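Local atomic coordinates of urea carboxylase (Thermus thermophilus, PDB entry 3OEP), a protein that is of unknown function, resembles a fused KipI-KipA pair with cyclophilin-like domains, and is probably not the allophanate hydrolase it was once taken for. Residues P124-V129 and V195-A200; G158-P163 and W168-T173; R287-A292 and L367-L372; A335-L340 and R373-G378. One frame throughout, in Å; residues are numbered along the deposited sequence. Where two conformers were deposited one is given.

Contact 1. Residues P124-V129 and V195-A200; sequences PFLAEV and VRFLEA
The interior of a cyclophilin-like beta domain, the fold of the KipI-like half of this protein, is where strand 124-127 meets strand 194-199. The two strands are not bonded neighbours: strand 112-117 lies between them in the mixed sheet of the domain, and the nearest CA atoms, those of L126 and V195, are 8.0 Å apart. What crosses the gap is side chain alone, and L126 does the work from its side. Its two methyls divide the opposite strand between them. CD2 settles against the CG2 branch of V195, with L126 CD2 3.6 Å from V195 CG2, and the two side chains cross at about a right angle. CD1 turns to the phenyl ring two residues further on, where L126 CD1 lies 3.8 Å from F197 CZ and nearly as close to CE2; the methyl comes obliquely to the far end of the ring. With CG of L126 anti to its own carbonyl carbon (chi1 -59°), the branch point lies toward the later strand, and an unusual chi2 of 149° turns one methyl to each partner. In V195, CG1 is anti to the backbone N (chi1 173°) and CG2 anti to the carbonyl carbon, and it is CG2 that meets the leucine. F197 reaches L126 from the opposite direction, and its ring also meets those of H107 and Y112. All three residues are buried and no hydrogen bond links the two segments, so the contact rests on hydrophobic burial and shape, with no polar side-chain atom among the three.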
loop_
_atom_site.group_PDB
_atom_site.type_symbol
_atom_site.label_atom_id
_atom_site.label_comp_id
_atom_site.label_asym_id
_atom_site.label_seq_id
_atom_site.Cartn_x
_atom_site.Cartn_y
_atom_site.Cartn_z
ATOM N N PRO A 124 9.213 -0.288 12.721
ATOM C CA PRO A 124 8.971 -1.237 13.805
ATOM C C PRO A 124 8.114 -0.646 14.907
ATOM O O PRO A 124 8.329 0.495 15.313
ATOM C CB PRO A 124 10.371 -1.501 14.343
ATOM C CG PRO A 124 11.074 -0.184 14.162
ATOM C CD PRO A 124 10.489 0.428 12.906
ATOM N N PHE A 125 7.141 -1.421 15.374
ATOM C CA PHE A 125 6.426 -1.094 16.596
ATOM C C PHE A 125 7.024 -1.972 17.683
ATOM O O PHE A 125 6.920 -3.197 17.626
ATOM C CB PHE A 125 4.924 -1.349 16.458
ATOM C CG PHE A 125 4.179 -0.292 15.655
ATOM C CD1 PHE A 125 4.765 0.929 15.315
ATOM C CD2 PHE A 125 2.867 -0.509 15.283
ATOM C CE1 PHE A 125 4.059 1.881 14.586
ATOM C CE2 PHE A 125 2.164 0.438 14.560
ATOM C CZ PHE A 125 2.755 1.627 14.213
ATOM N N LEU A 126 7.677 -1.326 18.645
ATOM C CA LEU A 126 8.421 -1.991 19.707
ATOM C C LEU A 126 7.745 -1.802 21.061
ATOM O O LEU A 126 7.181 -0.749 21.331
ATOM C CB LEU A 126 9.819 -1.389 19.777
ATOM C CG LEU A 126 10.671 -1.490 18.514
ATOM C CD1 LEU A 126 11.627 -0.303 18.409
ATOM C CD2 LEU A 126 11.428 -2.786 18.522
ATOM N N ALA A 127 7.822 -2.822 21.911
ATOM C CA ALA A 127 7.306 -2.734 23.281
ATOM C C ALA A 127 8.208 -3.596 24.163
ATOM O O ALA A 127 8.875 -4.484 23.631
ATOM C CB ALA A 127 5.844 -3.219 23.341
ATOM N N GLU A 128 8.265 -3.378 25.483
ATOM C CA GLU A 128 7.473 -2.400 26.240
ATOM C C GLU A 128 8.295 -1.215 26.741
ATOM O O GLU A 128 9.345 -1.387 27.374
ATOM C CB GLU A 128 6.879 -3.065 27.491
ATOM C CG GLU A 128 5.918 -4.209 27.222
ATOM C CD GLU A 128 5.450 -4.921 28.491
ATOM O OE1 GLU A 128 5.940 -4.612 29.607
ATOM O OE2 GLU A 128 4.591 -5.815 28.365
ATOM N N VAL A 129 7.774 -0.015 26.516
ATOM C CA VAL A 129 8.296 1.196 27.149
ATOM C C VAL A 129 8.090 1.105 28.666
ATOM O O VAL A 129 7.030 0.671 29.141
ATOM C CB VAL A 129 7.587 2.461 26.576
ATOM C CG1 VAL A 129 7.940 3.719 27.364
ATOM C CG2 VAL A 129 7.935 2.649 25.110
ATOM N N VAL A 195 15.399 -5.684 20.333
ATOM C CA VAL A 195 16.046 -4.427 20.005
ATOM C C VAL A 195 16.487 -3.719 21.272
ATOM O O VAL A 195 15.751 -3.682 22.261
ATOM C CB VAL A 195 15.081 -3.499 19.242
ATOM C CG1 VAL A 195 15.696 -2.115 19.048
ATOM C CG2 VAL A 195 14.689 -4.119 17.900
ATOM N N ARG A 196 17.696 -3.170 21.241
ATOM C CA ARG A 196 18.196 -2.320 22.319
ATOM C C ARG A 196 18.650 -0.992 21.736
ATOM O O ARG A 196 19.316 -0.965 20.698
ATOM C CB ARG A 196 19.354 -2.989 23.067
ATOM C CG ARG A 196 18.907 -4.019 24.093
ATOM C CD ARG A 196 19.949 -4.255 25.172
ATOM N NE ARG A 196 20.312 -3.037 25.892
ATOM C CZ ARG A 196 19.604 -2.511 26.886
ATOM N NH1 ARG A 196 18.472 -3.081 27.280
ATOM N NH2 ARG A 196 20.027 -1.406 27.482
ATOM N N PHE A 197 18.274 0.099 22.395
ATOM C CA PHE A 197 18.721 1.428 22.031
ATOM C C PHE A 197 19.933 1.794 22.872
ATOM O O PHE A 197 20.041 1.395 24.037
ATOM C CB PHE A 197 17.617 2.456 22.275
ATOM C CG PHE A 197 16.447 2.332 21.337
ATOM C CD1 PHE A 197 16.473 2.921 20.093
ATOM C CD2 PHE A 197 15.309 1.644 21.717
ATOM C CE1 PHE A 197 15.386 2.824 19.233
ATOM C CE2 PHE A 197 14.221 1.535 20.855
ATOM C CZ PHE A 197 14.267 2.128 19.619
ATOM N N LEU A 198 20.842 2.557 22.280
ATOM C CA LEU A 198 22.047 2.993 22.970
ATOM C C LEU A 198 22.399 4.412 22.562
ATOM O O LEU A 198 22.510 4.700 21.377
ATOM C CB LEU A 198 23.195 2.055 22.621
ATOM C CG LEU A 198 24.537 2.356 23.277
ATOM C CD1 LEU A 198 24.444 2.190 24.788
ATOM C CD2 LEU A 198 25.596 1.442 22.683
ATOM N N GLU A 199 22.580 5.300 23.539
ATOM C CA GLU A 199 22.923 6.682 23.236
ATOM C C GLU A 199 24.283 6.712 22.543
ATOM O O GLU A 199 25.232 6.046 22.975
ATOM C CB GLU A 199 22.951 7.557 24.495
ATOM C CG GLU A 199 23.196 9.035 24.178
ATOM C CD GLU A 199 23.038 9.947 25.385
ATOM O OE1 GLU A 199 23.275 9.491 26.519
ATOM O OE2 GLU A 199 22.687 11.130 25.189
ATOM N N ALA A 200 24.366 7.486 21.468
ATOM C CA ALA A 200 25.579 7.570 20.671
ATOM C C ALA A 200 25.652 8.888 19.922
ATOM O O ALA A 200 24.638 9.567 19.717
ATOM C CB ALA A 200 25.630 6.407 19.672
#

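Contact 2. Residues G158-P163 and W168-T173; sequences GIYPLP and WNLLGT
A backbone amide nitrogen at the rim of an indole is the oddity here: G158 N lies in the plane of the W168 ring, 3.6 Å from CZ3 at its edge. The absence of a side chain at G158 permits this, since a beta carbon there would point at W168 and sit about 3.0 Å from CZ3, a clash. At the other end of the tryptophan, Y160 reaches across with its hydroxyl, and Y160 OH comes 3.5 Å from W168 CB, which lies near the plane of the phenol ring. The two aromatic side chains thus touch through an oxygen and a methylene, without stacking. That hydroxyl is hydrogen-bonded to a bound glycerol, probably left from crystallisation. The segments belong to strands 156-159 and 169-174 of the cyclophilin-like domain, each pairing with strand 149-153, which runs between them; further along, L171 and G172 both face V150 in a classic beta bulge. W168 holds CG anti to its carbonyl carbon (chi1 -75°), directing the indole toward G158 and on to F125, whose ring it meets at about 25°. Replacing the tryptophan by an alanine would probably open a gap beside G158 and deprive F125 of one of its aromatic neighbours. L170, two residues on in strand 169-174, adds a looser touch, where L170 CD2 stands 4.3 Å from Y160 CE2, oblique to the phenol ring.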
loop_
_atom_site.group_PDB
_atom_site.type_symbol
_atom_site.label_atom_id
_atom_site.label_comp_id
_atom_site.label_asym_id
_atom_site.label_seq_id
_atom_site.Cartn_x
_atom_site.Cartn_y
_atom_site.Cartn_z
ATOM N N GLY A 158 8.981 3.495 18.503
ATOM C CA GLY A 158 9.111 3.201 17.088
ATOM C C GLY A 158 10.174 4.044 16.425
ATOM O O GLY A 158 10.679 5.008 17.013
ATOM N N ILE A 159 10.528 3.656 15.204
ATOM C CA ILE A 159 11.518 4.376 14.412
ATOM C C ILE A 159 10.906 4.656 13.045
ATOM O O ILE A 159 10.554 3.726 12.329
ATOM C CB ILE A 159 12.815 3.569 14.225
ATOM C CG1 ILE A 159 13.371 3.103 15.578
ATOM C CG2 ILE A 159 13.848 4.418 13.466
ATOM C CD1 ILE A 159 14.465 2.072 15.482
ATOM N N TYR A 160 10.749 5.932 12.707
ATOM C CA TYR A 160 10.216 6.328 11.396
ATOM C C TYR A 160 11.313 6.082 10.350
ATOM O O TYR A 160 12.349 6.731 10.396
ATOM C CB TYR A 160 9.802 7.808 11.407
ATOM C CG TYR A 160 8.573 8.122 12.232
ATOM C CD1 TYR A 160 7.345 8.367 11.625
ATOM C CD2 TYR A 160 8.632 8.183 13.624
ATOM C CE1 TYR A 160 6.208 8.655 12.377
ATOM C CE2 TYR A 160 7.498 8.471 14.388
ATOM C CZ TYR A 160 6.287 8.701 13.758
ATOM O OH TYR A 160 5.162 8.988 14.500
ATOM N N PRO A 161 11.104 5.143 9.403
ATOM C CA PRO A 161 12.170 4.870 8.425
ATOM C C PRO A 161 12.255 5.910 7.306
ATOM O O PRO A 161 13.315 6.071 6.690
ATOM C CB PRO A 161 11.772 3.508 7.832
ATOM C CG PRO A 161 10.655 2.998 8.692
ATOM C CD PRO A 161 9.989 4.193 9.254
ATOM N N LEU A 162 11.130 6.572 7.053
ATOM C CA LEU A 162 10.953 7.528 5.971
ATOM C C LEU A 162 10.172 8.714 6.531
ATOM O O LEU A 162 9.431 8.554 7.513
ATOM C CB LEU A 162 10.116 6.903 4.848
ATOM C CG LEU A 162 10.626 5.625 4.168
ATOM C CD1 LEU A 162 9.525 4.572 4.059
ATOM C CD2 LEU A 162 11.191 5.933 2.805
ATOM N N PRO A 163 10.306 9.896 5.909
ATOM C CA PRO A 163 9.483 11.016 6.356
ATOM C C PRO A 163 8.002 10.702 6.199
ATOM O O PRO A 163 7.591 10.150 5.175
ATOM C CB PRO A 163 9.895 12.164 5.426
ATOM C CG PRO A 163 11.198 11.765 4.853
ATOM C CD PRO A 163 11.196 10.275 4.797
ATOM N N TRP A 168 3.462 10.657 17.310
ATOM C CA TRP A 168 4.234 10.103 18.427
ATOM C C TRP A 168 5.226 11.144 18.947
ATOM O O TRP A 168 5.544 12.120 18.259
ATOM C CB TRP A 168 4.922 8.791 18.024
ATOM C CG TRP A 168 3.970 7.625 17.938
ATOM C CD1 TRP A 168 2.612 7.681 17.784
ATOM C CD2 TRP A 168 4.306 6.232 17.993
ATOM N NE1 TRP A 168 2.083 6.417 17.746
ATOM C CE2 TRP A 168 3.100 5.507 17.868
ATOM C CE3 TRP A 168 5.509 5.528 18.131
ATOM C CZ2 TRP A 168 3.061 4.113 17.878
ATOM C CZ3 TRP A 168 5.469 4.139 18.141
ATOM C CH2 TRP A 168 4.251 3.447 18.017
ATOM N N ASN A 169 5.668 10.950 20.187
ATOM C CA ASN A 169 6.528 11.913 20.866
ATOM C C ASN A 169 7.983 11.655 20.487
ATOM O O ASN A 169 8.524 10.588 20.780
ATOM C CB ASN A 169 6.343 11.800 22.378
ATOM C CG ASN A 169 4.915 12.070 22.814
ATOM O OD1 ASN A 169 4.466 13.219 22.820
ATOM N ND2 ASN A 169 4.187 11.010 23.188
ATOM N N LEU A 170 8.604 12.632 19.832
ATOM C CA LEU A 170 9.931 12.455 19.232
ATOM C C LEU A 170 11.046 12.677 20.251
ATOM O O LEU A 170 11.225 13.790 20.759
ATOM C CB LEU A 170 10.117 13.405 18.047
ATOM C CG LEU A 170 9.010 13.426 16.995
ATOM C CD1 LEU A 170 9.426 14.341 15.830
ATOM C CD2 LEU A 170 8.672 12.028 16.493
ATOM N N LEU A 171 11.783 11.609 20.544
ATOM C CA LEU A 171 12.851 11.630 21.542
ATOM C C LEU A 171 14.251 11.753 20.943
ATOM O O LEU A 171 15.165 12.247 21.602
ATOM C CB LEU A 171 12.813 10.354 22.385
ATOM C CG LEU A 171 11.533 10.050 23.147
ATOM C CD1 LEU A 171 11.783 8.921 24.137
ATOM C CD2 LEU A 171 11.028 11.312 23.858
ATOM N N GLY A 172 14.432 11.287 19.715
ATOM C CA GLY A 172 15.747 11.331 19.107
ATOM C C GLY A 172 15.791 10.881 17.670
ATOM O O GLY A 172 14.760 10.808 16.988
ATOM N N THR A 173 17.008 10.585 17.223
ATOM C CA THR A 173 17.303 10.250 15.841
ATOM C C THR A 173 18.120 8.962 15.802
ATOM O O THR A 173 19.171 8.877 16.430
ATOM C CB THR A 173 18.144 11.360 15.191
ATOM O OG1 THR A 173 17.461 12.615 15.303
ATOM C CG2 THR A 173 18.416 11.048 13.720
#

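Contact 3. Residues R287-A292 and L367-L372; sequences RDLVAA and LGLEAL
Nowhere do the two backbones come close, for the nearest CA pairs, R287 with G368 and L289 with L369, are 10.0 and 9.6 Å apart, and the space is bridged by side chains from two strands of different sheets and the loops at their ends. L369 is the central one. Its CD2 methyl lies 4.0 Å from CD2 of L289, the two leucines sliding past each other in opposite directions, while its CD1 turns to the arginine, with L369 CD1 3.8 Å from R287 NE. Beyond it, L372 lays a methyl obliquely against the guanidinium, and L372 CD2 comes 3.3 Å from R287 NH2. The arginine starts with CG wedged between its backbone N and carbonyl carbon (chi1 60°) and bends again at chi3 (-72°), which brings NE and CD to L369 and NH2 to L372. R287 NE is hydrogen-bonded to a bound glycerol, probably from the crystallisation liquor, which D288 O and V290 N also hold. A serine in place of R287 would probably leave the CD1 methyl of L369 and the CD2 methyl of L372 without their cover. L289 and L369 both touch A222 of strand 221-225, so that the pair continues the packing between the two sheets of the KipA-like half. The chemistry is graded: a buried leucine pair passes into an arginine whose CD and guanidinium atoms lie against leucine methyls while NE still bonds the glycerol.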
loop_
_atom_site.group_PDB
_atom_site.type_symbol
_atom_site.label_atom_id
_atom_site.label_comp_id
_atom_site.label_asym_id
_atom_site.label_seq_id
_atom_site.Cartn_x
_atom_site.Cartn_y
_atom_site.Cartn_z
ATOM N N ARG A 287 9.182 2.581 -32.049
ATOM C CA ARG A 287 9.114 1.502 -33.028
ATOM C C ARG A 287 7.631 1.307 -33.315
ATOM O O ARG A 287 6.797 1.845 -32.594
ATOM C CB ARG A 287 9.711 0.216 -32.460
ATOM C CG ARG A 287 9.001 -0.301 -31.208
ATOM C CD ARG A 287 9.705 -1.515 -30.606
ATOM N NE ARG A 287 9.511 -2.711 -31.426
ATOM C CZ ARG A 287 10.475 -3.442 -31.998
ATOM N NH1 ARG A 287 11.765 -3.144 -31.848
ATOM N NH2 ARG A 287 10.139 -4.505 -32.726
ATOM N N ASP A 288 7.295 0.545 -34.353
ATOM C CA ASP A 288 5.895 0.222 -34.611
ATOM C C ASP A 288 5.413 -0.744 -33.529
ATOM O O ASP A 288 6.006 -1.814 -33.335
ATOM C CB ASP A 288 5.713 -0.403 -36.004
ATOM C CG ASP A 288 6.063 0.554 -37.145
ATOM O OD1 ASP A 288 6.009 1.792 -36.965
ATOM O OD2 ASP A 288 6.396 0.055 -38.248
ATOM N N LEU A 289 4.355 -0.350 -32.822
ATOM C CA LEU A 289 3.813 -1.107 -31.697
ATOM C C LEU A 289 2.370 -1.485 -31.952
ATOM O O LEU A 289 1.667 -0.808 -32.702
ATOM C CB LEU A 289 3.836 -0.254 -30.417
ATOM C CG LEU A 289 5.197 0.178 -29.892
ATOM C CD1 LEU A 289 5.041 1.252 -28.821
ATOM C CD2 LEU A 289 5.962 -1.025 -29.354
ATOM N N VAL A 290 1.936 -2.568 -31.317
ATOM C CA VAL A 290 0.525 -2.820 -31.143
ATOM C C VAL A 290 0.245 -2.618 -29.665
ATOM O O VAL A 290 0.894 -3.218 -28.802
ATOM C CB VAL A 290 0.108 -4.202 -31.631
ATOM C CG1 VAL A 290 -1.351 -4.487 -31.270
ATOM C CG2 VAL A 290 0.303 -4.285 -33.138
ATOM N N ALA A 291 -0.679 -1.708 -29.387
ATOM C CA ALA A 291 -1.012 -1.325 -28.029
ATOM C C ALA A 291 -2.515 -1.429 -27.825
ATOM O O ALA A 291 -3.276 -1.520 -28.788
ATOM C CB ALA A 291 -0.524 0.113 -27.756
ATOM N N ALA A 292 -2.949 -1.437 -26.570
ATOM C CA ALA A 292 -4.373 -1.445 -26.266
ATOM C C ALA A 292 -4.665 -0.507 -25.114
ATOM O O ALA A 292 -3.883 -0.413 -24.166
ATOM C CB ALA A 292 -4.851 -2.846 -25.926
ATOM N N LEU A 367 10.647 3.638 -22.207
ATOM C CA LEU A 367 10.182 2.309 -21.800
ATOM C C LEU A 367 10.413 1.331 -22.932
ATOM O O LEU A 367 10.263 1.691 -24.104
ATOM C CB LEU A 367 8.698 2.333 -21.465
ATOM C CG LEU A 367 8.246 3.368 -20.434
ATOM C CD1 LEU A 367 6.792 3.107 -20.041
ATOM C CD2 LEU A 367 9.145 3.366 -19.215
ATOM N N GLY A 368 10.756 0.095 -22.576
ATOM C CA GLY A 368 11.039 -0.951 -23.557
ATOM C C GLY A 368 10.130 -2.160 -23.441
ATOM O O GLY A 368 9.445 -2.337 -22.431
ATOM N N LEU A 369 10.126 -2.994 -24.482
ATOM C CA LEU A 369 9.361 -4.240 -24.487
ATOM C C LEU A 369 10.104 -5.336 -23.710
ATOM O O LEU A 369 11.333 -5.454 -23.793
ATOM C CB LEU A 369 9.104 -4.718 -25.928
ATOM C CG LEU A 369 8.352 -3.763 -26.860
ATOM C CD1 LEU A 369 8.215 -4.366 -28.249
ATOM C CD2 LEU A 369 6.981 -3.403 -26.291
ATOM N N GLU A 370 9.363 -6.125 -22.940
ATOM C CA GLU A 370 9.952 -7.270 -22.237
ATOM C C GLU A 370 10.438 -8.312 -23.252
ATOM O O GLU A 370 11.506 -8.892 -23.083
ATOM C CB GLU A 370 8.949 -7.884 -21.253
ATOM C CG GLU A 370 9.343 -9.245 -20.659
ATOM C CD GLU A 370 10.690 -9.238 -19.952
ATOM O OE1 GLU A 370 11.330 -10.311 -19.880
ATOM O OE2 GLU A 370 11.114 -8.169 -19.468
ATOM N N ALA A 371 9.656 -8.509 -24.311
ATOM C CA ALA A 371 9.987 -9.456 -25.373
ATOM C C ALA A 371 9.242 -9.095 -26.651
ATOM O O ALA A 371 8.266 -8.340 -26.616
ATOM C CB ALA A 371 9.634 -10.867 -24.947
ATOM N N LEU A 372 9.706 -9.636 -27.775
ATOM C CA LEU A 372 9.011 -9.475 -29.048
ATOM C C LEU A 372 7.945 -10.560 -29.163
ATOM O O LEU A 372 8.259 -11.737 -29.355
ATOM C CB LEU A 372 9.981 -9.561 -30.233
ATOM C CG LEU A 372 10.913 -8.367 -30.435
ATOM C CD1 LEU A 372 11.934 -8.665 -31.536
ATOM C CD2 LEU A 372 10.120 -7.112 -30.758
#

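Contact 4. Residues A335-L340 and R373-G378; sequences AVAGGL and RPVRPG
A335 and V336 end strand 331-336, and the chain then folds back in a type II beta turn from V336 to G339, at whose second position A337 meets the later segment. The methyl of A337 faces R373-G378 and touches it at two places: A337 CB lies 3.7 Å from R373 O and 4.0 Å from V375 CG2. In V375, CG1 is anti to the carbonyl carbon (chi1 -61°), and it is the CG2 branch, between the backbone N and carbonyl carbon, that meets the methyl. The carbonyl oxygen of A337 is used differently. A water donates to it at 2.7 Å, measured from the water oxygen to A337 O, and accepts from the amide of R373, 2.8 Å from that water to R373 N, so that one molecule joins the two backbones where no direct bond does. The contact ties the turn after strand 331-336 to the loop between strands 366-368 and 390-396, in the KipA-like half, and N267 also holds the turn, bonding V336 O and G338 N. Next comes G338, whose CA rests 4.0 Å from R373 CB; its backbone angles, with phi at 102°, would jam a side chain against the carbonyl of A337, as suits the third position of such a turn. The rest of R373 bends at chi2 (-79°) and leads away from the turn. G339 closes the turn, its N bonded 2.8 Å to the O of V336, before L340, whose backbone is hydrogen-bonded to that of P272.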
loop_
_atom_site.group_PDB
_atom_site.type_symbol
_atom_site.label_atom_id
_atom_site.label_comp_id
_atom_site.label_asym_id
_atom_site.label_seq_id
_atom_site.Cartn_x
_atom_site.Cartn_y
_atom_site.Cartn_z
ATOM N N ALA A 335 -1.562 -1.010 -22.502
ATOM C CA ALA A 335 -0.730 -2.203 -22.624
ATOM C C ALA A 335 -0.050 -2.207 -23.984
ATOM O O ALA A 335 -0.555 -1.617 -24.940
ATOM C CB ALA A 335 -1.575 -3.451 -22.457
ATOM N N VAL A 336 1.105 -2.859 -24.060
ATOM C CA VAL A 336 1.800 -3.051 -25.327
ATOM C C VAL A 336 2.108 -4.525 -25.514
ATOM O O VAL A 336 2.426 -5.229 -24.554
ATOM C CB VAL A 336 3.099 -2.214 -25.414
ATOM C CG1 VAL A 336 2.766 -0.720 -25.329
ATOM C CG2 VAL A 336 4.077 -2.617 -24.325
ATOM N N ALA A 337 2.000 -4.991 -26.755
ATOM C CA ALA A 337 2.254 -6.387 -27.075
ATOM C C ALA A 337 3.665 -6.751 -26.625
ATOM O O ALA A 337 4.637 -6.102 -27.035
ATOM C CB ALA A 337 2.093 -6.624 -28.565
ATOM N N GLY A 338 3.764 -7.775 -25.779
ATOM C CA GLY A 338 5.033 -8.191 -25.197
ATOM C C GLY A 338 5.235 -7.732 -23.760
ATOM O O GLY A 338 6.042 -8.318 -23.035
ATOM N N GLY A 339 4.504 -6.697 -23.345
ATOM C CA GLY A 339 4.631 -6.140 -21.992
ATOM C C GLY A 339 5.850 -5.249 -21.854
ATOM O O GLY A 339 6.726 -5.233 -22.724
ATOM N N LEU A 340 5.910 -4.491 -20.761
ATOM C CA LEU A 340 7.026 -3.581 -20.520
ATOM C C LEU A 340 8.139 -4.264 -19.731
ATOM O O LEU A 340 7.873 -5.081 -18.836
ATOM C CB LEU A 340 6.557 -2.338 -19.762
ATOM C CG LEU A 340 5.543 -1.471 -20.491
ATOM C CD1 LEU A 340 5.009 -0.389 -19.553
ATOM C CD2 LEU A 340 6.151 -0.872 -21.763
ATOM N N ARG A 373 6.687 -10.155 -29.023
ATOM C CA ARG A 373 5.552 -11.074 -29.066
ATOM C C ARG A 373 4.476 -10.418 -29.929
ATOM O O ARG A 373 3.474 -9.914 -29.411
ATOM C CB ARG A 373 5.020 -11.348 -27.660
ATOM C CG ARG A 373 6.018 -11.999 -26.721
ATOM C CD ARG A 373 6.144 -13.489 -26.973
ATOM N NE ARG A 373 7.112 -14.112 -26.070
ATOM C CZ ARG A 373 8.427 -14.191 -26.283
ATOM N NH1 ARG A 373 8.982 -13.683 -27.381
ATOM N NH2 ARG A 373 9.202 -14.784 -25.380
ATOM N N PRO A 374 4.698 -10.395 -31.250
ATOM C CA PRO A 374 3.803 -9.670 -32.145
ATOM C C PRO A 374 2.393 -10.253 -32.193
ATOM O O PRO A 374 2.223 -11.468 -32.143
ATOM C CB PRO A 374 4.492 -9.800 -33.515
ATOM C CG PRO A 374 5.370 -10.998 -33.394
ATOM C CD PRO A 374 5.836 -10.989 -31.975
ATOM N N VAL A 375 1.402 -9.372 -32.272
ATOM C CA VAL A 375 0.013 -9.755 -32.496
ATOM C C VAL A 375 -0.631 -8.735 -33.425
ATOM O O VAL A 375 -0.158 -7.598 -33.522
ATOM C CB VAL A 375 -0.781 -9.813 -31.177
ATOM C CG1 VAL A 375 -0.180 -10.858 -30.244
ATOM C CG2 VAL A 375 -0.826 -8.446 -30.509
ATOM N N ARG A 376 -1.703 -9.138 -34.099
ATOM C CA ARG A 376 -2.447 -8.234 -34.975
ATOM C C ARG A 376 -3.172 -7.163 -34.166
ATOM O O ARG A 376 -3.735 -7.464 -33.115
ATOM C CB ARG A 376 -3.500 -8.995 -35.777
ATOM C CG ARG A 376 -2.953 -9.963 -36.787
ATOM C CD ARG A 376 -4.071 -10.813 -37.337
ATOM N NE ARG A 376 -3.616 -11.713 -38.394
ATOM C CZ ARG A 376 -2.945 -12.844 -38.189
ATOM N NH1 ARG A 376 -2.625 -13.235 -36.957
ATOM N NH2 ARG A 376 -2.578 -13.581 -39.225
ATOM N N PRO A 377 -3.201 -5.923 -34.679
ATOM C CA PRO A 377 -4.010 -4.875 -34.063
ATOM C C PRO A 377 -5.490 -5.038 -34.399
ATOM O O PRO A 377 -5.856 -5.889 -35.216
ATOM C CB PRO A 377 -3.463 -3.600 -34.707
ATOM C CG PRO A 377 -3.072 -4.030 -36.070
ATOM C CD PRO A 377 -2.557 -5.448 -35.918
ATOM N N GLY A 378 -6.329 -4.227 -33.764
ATOM C CA GLY A 378 -7.747 -4.165 -34.090
ATOM C C GLY A 378 -8.644 -5.132 -33.345
ATOM O O GLY A 378 -9.782 -5.350 -33.760
HETATM O O HOH W 1 6.384 -7.373 -28.620
#

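In the fold
From the N terminus, the chain first opens contact 1 at 124-129, runs through contact 2, which closes the short excursion between 158-163 and 168-173, and completes contact 1 only at 195-200. The smaller loop therefore nests in the larger, and the two touch, P124 and F197 both packing on I159, within one sheet. Contacts 3 and 4 follow in series, with their centres 44 to 52 Å from those of the first pair and on the other side of the chain's centre. Their segments alternate, 287-292, 335-340, 367-372, 373-378, so the loops cross, joining strands 289-295 and 331-336 to the chain leaving strand 366-368; these two contacts touch, their centres 6 Å apart.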